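Local coordinates for spike protein P1 (Pseudoalteromonas phage pm2, PDB 2VVE), which serves as the receptor-binding spike at the fivefold vertices of the virion, with its C-terminal part responsible for receptor binding, at residues A[94-99]-A[228-233]; A[111-116]-A[205-210]; A[36-41]-A[245-250]; A[24-29]-A[78-83]. All coordinates share one frame; numbering follows the deposited sequence.

Contact 1. Residues A[94-99]-A[228-233]; sequences SARAKY and FTTFIE
A97 and T229 hold the tight end of this contact. The backbone N of A97 donates to T229 O at 2.7 Å, a short bond with the donor almost in line with the C=O. The methyl of A97 is pressed beside that same carbonyl and also reaches the rim of the F231 ring, with CB 3.7 Å from CD2 and close to the ring plane. Farther along, Y99 OH comes to 3.5 Å from F228 CE2; the hydroxyl's polar partner is H221 ND1, and the H221 ring meets both aromatics. T229 is buried, its OG1 held by E208 and H137.

The strand here, 229-236, is an inner member of the sheet 88-91, 229-236, 129-137, 189-195, an order consistent with the BIDG sheet of a jelly roll. Segment 94-99 is the irregular continuation of the chain after edge strand 88-91, and a single direct hydrogen bond joins 94-99 to 228-233. At F231 the strand kinks in an inverse gamma turn.

Toward S94 the contact opens and water takes over. One water links S94 O (2.7 Å) to T230 OG1 (2.6 Å); a second lies between A95 O and F231 N, 2.9 Å from each. T230 turns OG1 beside its own backbone N (chi1 -56°), where it meets that first water and lies 3.7 Å from R96 CG, the two side chains crossing nearly at right angles. The guanidinium of R96 continues past the contact to S227 O and to a salt bridge with D143.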
loop_
_atom_site.group_PDB
_atom_site.type_symbol
_atom_site.label_atom_id
_atom_site.label_comp_id
_atom_site.label_asym_id
_atom_site.label_seq_id
_atom_site.Cartn_x
_atom_site.Cartn_y
_atom_site.Cartn_z
ATOM N N SER A 94 16.567 1.755 -33.321
ATOM C CA SER A 94 17.279 1.261 -34.489
ATOM C C SER A 94 16.293 0.951 -35.618
ATOM O O SER A 94 16.678 0.938 -36.787
ATOM C CB SER A 94 18.114 0.025 -34.144
ATOM O OG SER A 94 17.298 -1.024 -33.670
ATOM N N ALA A 95 15.026 0.717 -35.263
ATOM C CA ALA A 95 13.977 0.426 -36.240
ATOM C C ALA A 95 13.527 1.686 -36.959
ATOM O O ALA A 95 13.381 2.740 -36.339
ATOM C CB ALA A 95 12.790 -0.228 -35.563
ATOM N N ARG A 96 13.293 1.566 -38.262
ATOM C CA ARG A 96 12.765 2.684 -39.049
ATOM C C ARG A 96 11.403 3.114 -38.502
ATOM O O ARG A 96 10.572 2.267 -38.150
ATOM C CB ARG A 96 12.626 2.266 -40.507
ATOM C CG ARG A 96 13.972 2.001 -41.199
ATOM C CD ARG A 96 13.854 1.010 -42.348
ATOM N NE ARG A 96 12.878 1.439 -43.347
ATOM C CZ ARG A 96 12.557 0.756 -44.445
ATOM N NH1 ARG A 96 13.144 -0.409 -44.730
ATOM N NH2 ARG A 96 11.650 1.249 -45.269
ATOM N N ALA A 97 11.171 4.426 -38.463
ATOM C CA ALA A 97 9.914 4.969 -37.951
ATOM C C ALA A 97 8.807 4.758 -38.986
ATOM O O ALA A 97 9.075 4.726 -40.190
ATOM C CB ALA A 97 10.066 6.443 -37.657
ATOM N N LYS A 98 7.567 4.635 -38.522
ATOM C CA LYS A 98 6.441 4.462 -39.451
ATOM C C LYS A 98 5.883 5.765 -40.020
ATOM O O LYS A 98 5.930 6.821 -39.368
ATOM C CB LYS A 98 5.327 3.616 -38.821
ATOM C CG LYS A 98 5.816 2.208 -38.479
ATOM C CD LYS A 98 4.828 1.383 -37.695
ATOM C CE LYS A 98 5.390 -0.026 -37.547
ATOM N NZ LYS A 98 4.483 -0.984 -36.862
ATOM N N TYR A 99 5.376 5.688 -41.254
ATOM C CA TYR A 99 4.519 6.737 -41.786
ATOM C C TYR A 99 3.240 6.830 -40.958
ATOM O O TYR A 99 2.553 5.821 -40.743
ATOM C CB TYR A 99 4.113 6.451 -43.232
ATOM C CG TYR A 99 5.234 6.363 -44.242
ATOM C CD1 TYR A 99 5.864 7.513 -44.712
ATOM C CD2 TYR A 99 5.623 5.131 -44.772
ATOM C CE1 TYR A 99 6.877 7.439 -45.677
ATOM C CE2 TYR A 99 6.635 5.041 -45.734
ATOM C CZ TYR A 99 7.255 6.196 -46.182
ATOM O OH TYR A 99 8.252 6.132 -47.120
ATOM N N PHE A 228 11.602 5.969 -44.556
ATOM C CA PHE A 228 13.045 6.103 -44.692
ATOM C C PHE A 228 13.648 6.907 -43.534
ATOM O O PHE A 228 14.789 7.351 -43.609
ATOM C CB PHE A 228 13.379 6.782 -46.022
ATOM C CG PHE A 228 12.802 6.079 -47.209
ATOM C CD1 PHE A 228 13.352 4.879 -47.659
ATOM C CD2 PHE A 228 11.719 6.622 -47.888
ATOM C CE1 PHE A 228 12.811 4.225 -48.776
ATOM C CE2 PHE A 228 11.167 5.976 -48.991
ATOM C CZ PHE A 228 11.722 4.771 -49.437
ATOM N N THR A 229 12.886 7.063 -42.454
ATOM C CA THR A 229 13.275 7.921 -41.336
ATOM C C THR A 229 13.436 7.102 -40.073
ATOM O O THR A 229 12.571 6.292 -39.762
ATOM C CB THR A 229 12.200 9.023 -41.126
ATOM O OG1 THR A 229 12.168 9.865 -42.290
ATOM C CG2 THR A 229 12.491 9.881 -39.884
ATOM N N THR A 230 14.550 7.312 -39.365
ATOM C CA THR A 230 14.808 6.647 -38.085
ATOM C C THR A 230 15.132 7.659 -36.983
ATOM O O THR A 230 16.000 8.533 -37.153
ATOM C CB THR A 230 15.973 5.619 -38.200
ATOM O OG1 THR A 230 15.684 4.666 -39.231
ATOM C CG2 THR A 230 16.203 4.879 -36.860
ATOM N N PHE A 231 14.445 7.530 -35.850
ATOM C CA PHE A 231 14.728 8.373 -34.678
ATOM C C PHE A 231 15.850 7.757 -33.843
ATOM O O PHE A 231 15.613 7.077 -32.847
ATOM C CB PHE A 231 13.470 8.623 -33.834
ATOM C CG PHE A 231 12.455 9.499 -34.512
ATOM C CD1 PHE A 231 12.377 10.851 -34.213
ATOM C CD2 PHE A 231 11.594 8.973 -35.470
ATOM C CE1 PHE A 231 11.440 11.679 -34.857
ATOM C CE2 PHE A 231 10.660 9.784 -36.122
ATOM C CZ PHE A 231 10.578 11.138 -35.811
ATOM N N ILE A 232 17.082 7.997 -34.283
ATOM C CA ILE A 232 18.280 7.450 -33.635
ATOM C C ILE A 232 18.290 7.670 -32.104
ATOM O O ILE A 232 18.556 6.739 -31.321
ATOM C CB ILE A 232 19.560 8.033 -34.297
ATOM C CG1 ILE A 232 19.626 7.628 -35.786
ATOM C CG2 ILE A 232 20.815 7.621 -33.536
ATOM C CD1 ILE A 232 19.723 6.117 -36.020
ATOM N N GLU A 233 17.971 8.894 -31.689
ATOM C CA GLU A 233 17.903 9.248 -30.280
ATOM C C GLU A 233 16.838 10.324 -30.079
ATOM O O GLU A 233 16.782 11.276 -30.836
ATOM C CB GLU A 233 19.268 9.770 -29.822
ATOM C CG GLU A 233 19.414 9.948 -28.318
ATOM C CD GLU A 233 20.646 10.762 -27.942
ATOM O OE1 GLU A 233 21.384 11.216 -28.852
ATOM O OE2 GLU A 233 20.865 10.951 -26.730
HETATM O O HOH W 1 17.037 2.405 -39.025
HETATM O O HOH W 2 12.514 5.385 -35.560
#

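Contact 2. Residues A[111-116]-A[205-210]; sequences NNVPFF and FPVETE
The loop that carries the chain from helix 105-110 into strand 116-120 folds over strand 200-208, laying V113, P114, F115 and F116 against F205, P206 and V207; the pairing of those two strands is consistent with the C and H strands of a jelly roll. A Schellman motif ends the helix, with N112 at positive phi as its C-prime residue, and V113 then dips into the interior. Its CG1 methyl sits 3.9 Å from V207 CG1 and also touches the F205 ring, while V113 O meets that ring at its edge, 3.5 Å from CD1.

F115 approaches one face of F205. Its CB stands 3.9 Å from the centroid of the F205 ring, a CH-pi contact 21° off the normal. With chi1 at 61°, F115 CG takes the crowded position between backbone N and carbonyl carbon, and the F115 ring offers its edge to the F205 face: centroids 5.6 Å apart, planes at 62°.

P206 is met from two directions. F116 brings CE2 to 3.9 Å from P206 CG, which sits at the edge of that ring, near its plane, and P114 O comes to 3.4 Å from P206 CD. One water donates to both P114 O (2.7 Å) and P206 O (2.7 Å).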
loop_
_atom_site.group_PDB
_atom_site.type_symbol
_atom_site.label_atom_id
_atom_site.label_comp_id
_atom_site.label_asym_id
_atom_site.label_seq_id
_atom_site.Cartn_x
_atom_site.Cartn_y
_atom_site.Cartn_z
ATOM N N ASN A 111 -1.806 0.265 -34.560
ATOM C CA ASN A 111 -0.993 -0.032 -35.725
ATOM C C ASN A 111 0.488 -0.105 -35.374
ATOM O O ASN A 111 1.358 -0.022 -36.253
ATOM C CB ASN A 111 -1.269 0.997 -36.817
ATOM C CG ASN A 111 -2.546 0.695 -37.571
ATOM O OD1 ASN A 111 -2.566 -0.187 -38.438
ATOM N ND2 ASN A 111 -3.626 1.407 -37.239
ATOM N N ASN A 112 0.749 -0.294 -34.082
ATOM C CA ASN A 112 2.090 -0.522 -33.559
ATOM C C ASN A 112 3.104 0.558 -33.883
ATOM O O ASN A 112 4.241 0.249 -34.258
ATOM C CB ASN A 112 2.604 -1.902 -33.997
ATOM C CG ASN A 112 1.830 -3.038 -33.344
ATOM O OD1 ASN A 112 1.121 -2.836 -32.355
ATOM N ND2 ASN A 112 1.960 -4.234 -33.896
ATOM N N VAL A 113 2.691 1.821 -33.748
ATOM C CA VAL A 113 3.637 2.937 -33.808
ATOM C C VAL A 113 4.266 3.102 -32.410
ATOM O O VAL A 113 3.556 3.443 -31.456
ATOM C CB VAL A 113 2.946 4.259 -34.269
ATOM C CG1 VAL A 113 3.954 5.439 -34.284
ATOM C CG2 VAL A 113 2.255 4.079 -35.633
ATOM N N PRO A 114 5.585 2.821 -32.268
ATOM C CA PRO A 114 6.229 2.984 -30.963
ATOM C C PRO A 114 6.088 4.376 -30.368
ATOM O O PRO A 114 6.151 5.389 -31.081
ATOM C CB PRO A 114 7.699 2.648 -31.250
ATOM C CG PRO A 114 7.618 1.671 -32.382
ATOM C CD PRO A 114 6.530 2.263 -33.250
ATOM N N PHE A 115 5.886 4.411 -29.061
ATOM C CA PHE A 115 5.735 5.668 -28.340
ATOM C C PHE A 115 6.573 5.670 -27.065
ATOM O O PHE A 115 7.135 4.641 -26.642
ATOM C CB PHE A 115 4.250 5.903 -27.993
ATOM C CG PHE A 115 3.653 4.835 -27.107
ATOM C CD1 PHE A 115 3.886 4.830 -25.728
ATOM C CD2 PHE A 115 2.870 3.819 -27.663
ATOM C CE1 PHE A 115 3.334 3.836 -24.918
ATOM C CE2 PHE A 115 2.317 2.822 -26.863
ATOM C CZ PHE A 115 2.552 2.828 -25.488
ATOM N N PHE A 116 6.662 6.839 -26.444
ATOM C CA PHE A 116 7.192 6.933 -25.092
ATOM C C PHE A 116 6.366 7.987 -24.372
ATOM O O PHE A 116 5.708 8.806 -25.014
ATOM C CB PHE A 116 8.692 7.264 -25.099
ATOM C CG PHE A 116 9.015 8.632 -25.642
ATOM C CD1 PHE A 116 9.099 9.723 -24.778
ATOM C CD2 PHE A 116 9.208 8.833 -27.005
ATOM C CE1 PHE A 116 9.394 10.993 -25.252
ATOM C CE2 PHE A 116 9.493 10.109 -27.501
ATOM C CZ PHE A 116 9.581 11.189 -26.616
ATOM N N PHE A 205 4.507 10.030 -29.959
ATOM C CA PHE A 205 4.766 9.130 -31.095
ATOM C C PHE A 205 5.732 9.802 -32.094
ATOM O O PHE A 205 5.346 10.742 -32.812
ATOM C CB PHE A 205 3.466 8.773 -31.839
ATOM C CG PHE A 205 2.417 8.096 -30.996
ATOM C CD1 PHE A 205 2.261 6.711 -31.052
ATOM C CD2 PHE A 205 1.555 8.839 -30.189
ATOM C CE1 PHE A 205 1.278 6.073 -30.293
ATOM C CE2 PHE A 205 0.567 8.203 -29.423
ATOM C CZ PHE A 205 0.437 6.823 -29.471
ATOM N N PRO A 206 6.995 9.352 -32.133
ATOM C CA PRO A 206 7.898 9.826 -33.187
ATOM C C PRO A 206 7.524 9.193 -34.531
ATOM O O PRO A 206 7.521 7.961 -34.668
ATOM C CB PRO A 206 9.288 9.360 -32.704
ATOM C CG PRO A 206 9.106 8.975 -31.256
ATOM C CD PRO A 206 7.692 8.456 -31.189
ATOM N N VAL A 207 7.198 10.036 -35.510
ATOM C CA VAL A 207 6.687 9.559 -36.800
ATOM C C VAL A 207 7.271 10.277 -38.002
ATOM O O VAL A 207 7.816 11.390 -37.877
ATOM C CB VAL A 207 5.132 9.704 -36.890
ATOM C CG1 VAL A 207 4.448 8.972 -35.745
ATOM C CG2 VAL A 207 4.716 11.176 -36.929
ATOM N N GLU A 208 7.139 9.642 -39.174
ATOM C CA GLU A 208 7.348 10.327 -40.453
ATOM C C GLU A 208 5.974 10.789 -40.986
ATOM O O GLU A 208 5.066 9.966 -41.131
ATOM C CB GLU A 208 8.035 9.384 -41.451
ATOM C CG GLU A 208 8.224 9.999 -42.854
ATOM C CD GLU A 208 8.925 11.361 -42.818
ATOM O OE1 GLU A 208 10.117 11.429 -42.412
ATOM O OE2 GLU A 208 8.280 12.366 -43.200
ATOM N N THR A 209 5.824 12.084 -41.281
ATOM C CA THR A 209 4.513 12.637 -41.681
ATOM C C THR A 209 4.313 12.705 -43.193
ATOM O O THR A 209 3.198 12.943 -43.674
ATOM C CB THR A 209 4.247 14.058 -41.102
ATOM O OG1 THR A 209 5.196 14.990 -41.636
ATOM C CG2 THR A 209 4.300 14.065 -39.582
ATOM N N GLU A 210 5.402 12.539 -43.938
ATOM C CA GLU A 210 5.375 12.742 -45.379
ATOM C C GLU A 210 5.488 11.390 -46.060
ATOM O O GLU A 210 6.473 10.674 -45.872
ATOM C CB GLU A 210 6.513 13.683 -45.809
ATOM C CG GLU A 210 6.570 14.003 -47.299
ATOM C CD GLU A 210 5.464 14.931 -47.758
ATOM O OE1 GLU A 210 5.117 15.877 -47.014
ATOM O OE2 GLU A 210 4.948 14.717 -48.875
HETATM O O HOH W 3 7.694 5.611 -33.314
#

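Contact 3. Residues A[36-41]-A[245-250]; sequences ASIKSP and GYAQIL
I38 and I249 lie side by side on one face of the sheet, where the tip of I249 fills the fork of its neighbour: CD1 is 3.7 Å from I38 CG2 and just as near I38 CG1. I249 has its CG1 beside the backbone N (chi1 -41°) and a further bend at chi2, which together swing the methyl across to I38. A36 and A247, short on the same strands, flank the pair with much looser contacts.

Beneath them the two strands run antiparallel. S37 and L250 form one hydrogen-bonded pair, S37 N to L250 O at 2.8 Å and L250 N to S37 O at 3.0 Å. K39 and Q248 form the next, K39 N to Q248 O at 3.0 Å and Q248 N to K39 O at 2.8 Å. The order 11-19, 245-253, 33-39, 69-72 is consistent with the BIDG sheet of a jelly roll; the last strand returns, after the chain has built the domain that holds contacts 1 and 2, to slot between 11-19 and 33-39.

Beyond the K39-Q248 pair, P41 becomes the bump. Its CD rests 3.3 Å from Y246 O, and its CG lies 4.0 Å from G245 CA, where the glycine has no side chain to obstruct the ring.

The two faces differ in chemistry. Apolar I38 and I249 point to the interior of the sandwich. S37, K39, Q248 and L250 occupy the other face, which is tied within the chain by S37 OG to E69 and Q248 OE1 to Q16, while K39 NZ reaches E65 of the second subunit in a salt bridge.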
loop_
_atom_site.group_PDB
_atom_site.type_symbol
_atom_site.label_atom_id
_atom_site.label_comp_id
_atom_site.label_asym_id
_atom_site.label_seq_id
_atom_site.Cartn_x
_atom_site.Cartn_y
_atom_site.Cartn_z
ATOM N N ALA A 36 14.958 19.189 8.492
ATOM C CA ALA A 36 14.436 19.161 7.130
ATOM C C ALA A 36 13.578 17.900 6.953
ATOM O O ALA A 36 14.016 16.800 7.283
ATOM C CB ALA A 36 15.574 19.197 6.119
ATOM N N SER A 37 12.348 18.069 6.476
ATOM C CA SER A 37 11.529 16.923 6.055
ATOM C C SER A 37 11.520 16.889 4.530
ATOM O O SER A 37 11.134 17.860 3.886
ATOM C CB SER A 37 10.101 17.004 6.623
ATOM O OG SER A 37 9.444 15.724 6.646
ATOM N N ILE A 38 11.927 15.752 3.968
ATOM C CA ILE A 38 12.247 15.643 2.552
ATOM C C ILE A 38 11.476 14.477 1.910
ATOM O O ILE A 38 11.340 13.408 2.505
ATOM C CB ILE A 38 13.767 15.410 2.370
ATOM C CG1 ILE A 38 14.572 16.523 3.065
ATOM C CG2 ILE A 38 14.152 15.244 0.881
ATOM C CD1 ILE A 38 15.960 16.117 3.475
ATOM N N LYS A 39 11.002 14.688 0.681
ATOM C CA LYS A 39 10.429 13.599 -0.099
ATOM C C LYS A 39 10.945 13.705 -1.522
ATOM O O LYS A 39 10.803 14.750 -2.160
ATOM C CB LYS A 39 8.896 13.607 -0.110
ATOM C CG LYS A 39 8.283 12.367 -0.843
ATOM C CD LYS A 39 6.767 12.476 -1.068
ATOM C CE LYS A 39 6.010 12.462 0.264
ATOM N NZ LYS A 39 4.525 12.537 0.086
ATOM N N SER A 40 11.536 12.614 -1.999
ATOM C CA SER A 40 12.063 12.545 -3.371
ATOM C C SER A 40 11.130 11.707 -4.240
ATOM O O SER A 40 10.656 10.664 -3.792
ATOM C CB SER A 40 13.464 11.925 -3.373
ATOM O OG SER A 40 13.965 11.766 -4.693
ATOM N N PRO A 41 10.880 12.144 -5.490
ATOM C CA PRO A 41 10.009 11.378 -6.362
ATOM C C PRO A 41 10.722 10.184 -7.000
ATOM O O PRO A 41 10.086 9.393 -7.692
ATOM C CB PRO A 41 9.617 12.397 -7.443
ATOM C CG PRO A 41 10.816 13.277 -7.560
ATOM C CD PRO A 41 11.377 13.372 -6.158
ATOM N N GLY A 245 14.066 14.980 -11.109
ATOM C CA GLY A 245 12.860 15.197 -10.348
ATOM C C GLY A 245 13.134 16.311 -9.382
ATOM O O GLY A 245 14.278 16.782 -9.262
ATOM N N TYR A 246 12.088 16.744 -8.697
ATOM C CA TYR A 246 12.230 17.783 -7.698
ATOM C C TYR A 246 11.930 17.195 -6.330
ATOM O O TYR A 246 10.845 16.651 -6.109
ATOM C CB TYR A 246 11.317 18.970 -8.022
ATOM C CG TYR A 246 11.686 19.637 -9.329
ATOM C CD1 TYR A 246 11.217 19.139 -10.545
ATOM C CD2 TYR A 246 12.536 20.736 -9.354
ATOM C CE1 TYR A 246 11.577 19.731 -11.761
ATOM C CE2 TYR A 246 12.892 21.345 -10.568
ATOM C CZ TYR A 246 12.410 20.841 -11.754
ATOM O OH TYR A 246 12.775 21.442 -12.939
ATOM N N ALA A 247 12.910 17.290 -5.435
ATOM C CA ALA A 247 12.741 16.878 -4.041
ATOM C C ALA A 247 11.968 17.951 -3.296
ATOM O O ALA A 247 12.232 19.138 -3.461
ATOM C CB ALA A 247 14.098 16.647 -3.383
ATOM N N GLN A 248 10.988 17.525 -2.511
ATOM C CA GLN A 248 10.146 18.441 -1.737
ATOM C C GLN A 248 10.814 18.646 -0.392
ATOM O O GLN A 248 11.168 17.663 0.264
ATOM C CB GLN A 248 8.749 17.820 -1.538
ATOM C CG GLN A 248 7.988 17.501 -2.834
ATOM C CD GLN A 248 7.688 18.750 -3.643
ATOM O OE1 GLN A 248 7.418 19.819 -3.082
ATOM N NE2 GLN A 248 7.738 18.627 -4.975
ATOM N N ILE A 249 10.988 19.903 0.027
ATOM C CA ILE A 249 11.677 20.214 1.275
ATOM C C ILE A 249 10.867 21.154 2.136
ATOM O O ILE A 249 10.431 22.198 1.684
ATOM C CB ILE A 249 13.077 20.904 1.056
ATOM C CG1 ILE A 249 13.868 20.275 -0.098
ATOM C CG2 ILE A 249 13.878 20.978 2.392
ATOM C CD1 ILE A 249 14.328 18.836 0.133
ATOM N N LEU A 250 10.653 20.745 3.375
ATOM C CA LEU A 250 10.196 21.642 4.425
ATOM C C LEU A 250 11.357 21.767 5.401
ATOM O O LEU A 250 11.795 20.767 5.989
ATOM C CB LEU A 250 8.939 21.077 5.104
ATOM C CG LEU A 250 8.436 21.962 6.251
ATOM C CD1 LEU A 250 6.933 22.084 6.192
ATOM C CD2 LEU A 250 8.904 21.447 7.609
#

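Contact 4. Residues A[24-29]-A[78-83]; sequences RELLPE and VNYWVS
R24 and Y80 begin the backbone ladder with a reciprocal pair, R24 N to Y80 O at 3.1 Å and Y80 N to R24 O at 2.8 Å. A classic bulge follows: V78 O accepts from both L26 N (2.7 Å) and L27 N (3.2 Å), while V78 N returns a bond to L27 O at 3.0 Å. Strands 24-27 and 78-81 lie in the second jelly-roll domain, in places consistent with strands C and H, and the first turns a corner at L26.

Apolar packing centres on Y80. Its ring, with CG between backbone N and carbonyl carbon (chi1 75°), takes L26 CB at its edge, 3.7 Å from CD1. L26 runs on to I46 inside the sandwich. On the face that carries Y80, L27 and V78 meet through their CB atoms.

Among the polar side chains, R24 lies alongside Y80, its CD 3.4 Å from Y80 OH and its guanidinium plane 24° from the ring's; E25 and N79 diverge. Their polar ends go elsewhere: R24 to D21, Y80 OH to R20 N, E25 to S77, N79 to G48 O. Cohesion therefore rests on main-chain bonds and apolar contact, with the polar ends bonded to neighbours outside the two segments.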
loop_
_atom_site.group_PDB
_atom_site.type_symbol
_atom_site.label_atom_id
_atom_site.label_comp_id
_atom_site.label_asym_id
_atom_site.label_seq_id
_atom_site.Cartn_x
_atom_site.Cartn_y
_atom_site.Cartn_z
ATOM N N ARG A 24 25.908 15.275 -5.519
ATOM C CA ARG A 24 25.721 16.711 -5.353
ATOM C C ARG A 24 25.237 16.984 -3.946
ATOM O O ARG A 24 24.725 16.106 -3.263
ATOM C CB ARG A 24 24.691 17.245 -6.360
ATOM C CG ARG A 24 25.161 17.164 -7.808
ATOM C CD ARG A 24 24.181 17.787 -8.757
ATOM N NE ARG A 24 24.570 17.556 -10.157
ATOM C CZ ARG A 24 24.755 18.516 -11.056
ATOM N NH1 ARG A 24 24.576 19.786 -10.720
ATOM N NH2 ARG A 24 25.101 18.203 -12.302
ATOM N N GLU A 25 25.396 18.221 -3.512
ATOM C CA GLU A 25 24.928 18.603 -2.196
ATOM C C GLU A 25 23.402 18.759 -2.189
ATOM O O GLU A 25 22.837 19.403 -3.076
ATOM C CB GLU A 25 25.596 19.910 -1.795
ATOM C CG GLU A 25 25.444 20.233 -0.345
ATOM C CD GLU A 25 26.245 21.441 0.045
ATOM O OE1 GLU A 25 25.887 22.546 -0.406
ATOM O OE2 GLU A 25 27.213 21.280 0.818
ATOM N N LEU A 26 22.745 18.146 -1.206
ATOM C CA LEU A 26 21.306 18.300 -1.027
ATOM C C LEU A 26 21.036 19.505 -0.130
ATOM O O LEU A 26 20.171 20.330 -0.427
ATOM C CB LEU A 26 20.696 17.041 -0.406
ATOM C CG LEU A 26 19.180 17.073 -0.233
ATOM C CD1 LEU A 26 18.497 16.892 -1.582
ATOM C CD2 LEU A 26 18.757 16.017 0.766
ATOM N N LEU A 27 21.773 19.585 0.973
ATOM C CA LEU A 27 21.713 20.724 1.895
ATOM C C LEU A 27 23.113 21.207 2.244
ATOM O O LEU A 27 24.017 20.384 2.459
ATOM C CB LEU A 27 21.019 20.318 3.195
ATOM C CG LEU A 27 19.615 19.734 3.061
ATOM C CD1 LEU A 27 19.254 18.997 4.344
ATOM C CD2 LEU A 27 18.602 20.820 2.702
ATOM N N PRO A 28 23.296 22.541 2.343
ATOM C CA PRO A 28 24.596 23.085 2.706
ATOM C C PRO A 28 24.766 23.102 4.234
ATOM O O PRO A 28 23.782 22.944 4.967
ATOM C CB PRO A 28 24.537 24.511 2.142
ATOM C CG PRO A 28 23.084 24.897 2.274
ATOM C CD PRO A 28 22.288 23.603 2.139
ATOM N N GLU A 29 25.992 23.282 4.715
ATOM C CA GLU A 29 26.178 23.570 6.137
ATOM C C GLU A 29 25.498 24.907 6.426
ATOM O O GLU A 29 25.744 25.906 5.745
ATOM C CB GLU A 29 27.646 23.619 6.540
ATOM C CG GLU A 29 27.841 23.808 8.061
ATOM C CD GLU A 29 29.274 23.645 8.520
ATOM O OE1 GLU A 29 29.961 22.712 8.046
ATOM O OE2 GLU A 29 29.708 24.444 9.381
ATOM N N VAL A 78 24.898 17.781 3.533
ATOM C CA VAL A 78 24.303 16.479 3.245
ATOM C C VAL A 78 24.328 16.315 1.723
ATOM O O VAL A 78 23.921 17.220 0.993
ATOM C CB VAL A 78 22.854 16.368 3.774
ATOM C CG1 VAL A 78 22.256 14.978 3.440
ATOM C CG2 VAL A 78 22.808 16.584 5.302
ATOM N N ASN A 79 24.826 15.173 1.266
ATOM C CA ASN A 79 24.926 14.867 -0.179
ATOM C C ASN A 79 23.881 13.882 -0.661
ATOM O O ASN A 79 23.424 13.036 0.107
ATOM C CB ASN A 79 26.311 14.293 -0.472
ATOM C CG ASN A 79 27.408 15.331 -0.334
ATOM O OD1 ASN A 79 27.258 16.460 -0.785
ATOM N ND2 ASN A 79 28.519 14.954 0.299
ATOM N N TYR A 80 23.527 13.972 -1.948
ATOM C CA TYR A 80 22.621 13.013 -2.555
ATOM C C TYR A 80 23.218 12.437 -3.847
ATOM O O TYR A 80 24.129 13.025 -4.438
ATOM C CB TYR A 80 21.230 13.625 -2.832
ATOM C CG TYR A 80 21.196 14.577 -4.020
ATOM C CD1 TYR A 80 21.388 15.942 -3.841
ATOM C CD2 TYR A 80 20.969 14.105 -5.311
ATOM C CE1 TYR A 80 21.364 16.834 -4.935
ATOM C CE2 TYR A 80 20.953 14.988 -6.426
ATOM C CZ TYR A 80 21.154 16.347 -6.213
ATOM O OH TYR A 80 21.148 17.237 -7.268
ATOM N N TRP A 81 22.688 11.284 -4.258
ATOM C CA TRP A 81 22.887 10.743 -5.603
ATOM C C TRP A 81 21.586 10.092 -6.075
ATOM O O TRP A 81 20.934 9.370 -5.302
ATOM C CB TRP A 81 24.014 9.704 -5.600
ATOM C CG TRP A 81 24.328 9.137 -6.967
ATOM C CD1 TRP A 81 25.300 9.560 -7.817
ATOM C CD2 TRP A 81 23.666 8.042 -7.626
ATOM N NE1 TRP A 81 25.293 8.803 -8.979
ATOM C CE2 TRP A 81 24.294 7.867 -8.884
ATOM C CE3 TRP A 81 22.601 7.198 -7.281
ATOM C CZ2 TRP A 81 23.903 6.877 -9.787
ATOM C CZ3 TRP A 81 22.205 6.216 -8.192
ATOM C CH2 TRP A 81 22.859 6.066 -9.429
ATOM N N VAL A 82 21.207 10.347 -7.328
ATOM C CA VAL A 82 20.036 9.688 -7.930
ATOM C C VAL A 82 20.356 9.045 -9.275
ATOM O O VAL A 82 19.698 8.097 -9.688
ATOM C CB VAL A 82 18.810 10.643 -8.101
ATOM C CG1 VAL A 82 18.270 11.084 -6.741
ATOM C CG2 VAL A 82 19.153 11.850 -8.991
ATOM N N SER A 83 21.367 9.575 -9.959
ATOM C CA SER A 83 21.601 9.198 -11.353
ATOM C C SER A 83 22.942 9.711 -11.865
ATOM O O SER A 83 23.419 10.744 -11.412
ATOM C CB SER A 83 20.471 9.752 -12.234
ATOM O OG SER A 83 20.740 9.507 -13.594
#

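The four contacts fall into two pairs, one in each jelly-roll-like part of the spike. Contacts 1 and 2 touch, their centres about 9 Å apart: T229 OG1 lies 2.6 Å from E208 OE1 and K98 NZ 2.9 Å from N112 O, both probable hydrogen bonds. Contacts 3 and 4, about 12 Å between centres, face each other across the second jelly roll, where I38 CD1 packs 3.9 Å from L26 CD2. The pairs lie on opposite sides of the chain's centre, contacts 1 and 3 about 38 Å apart between centres. The calcium ion, bound by S150, D212 and D214, is about 9 Å from the F228 side chain of contact 1.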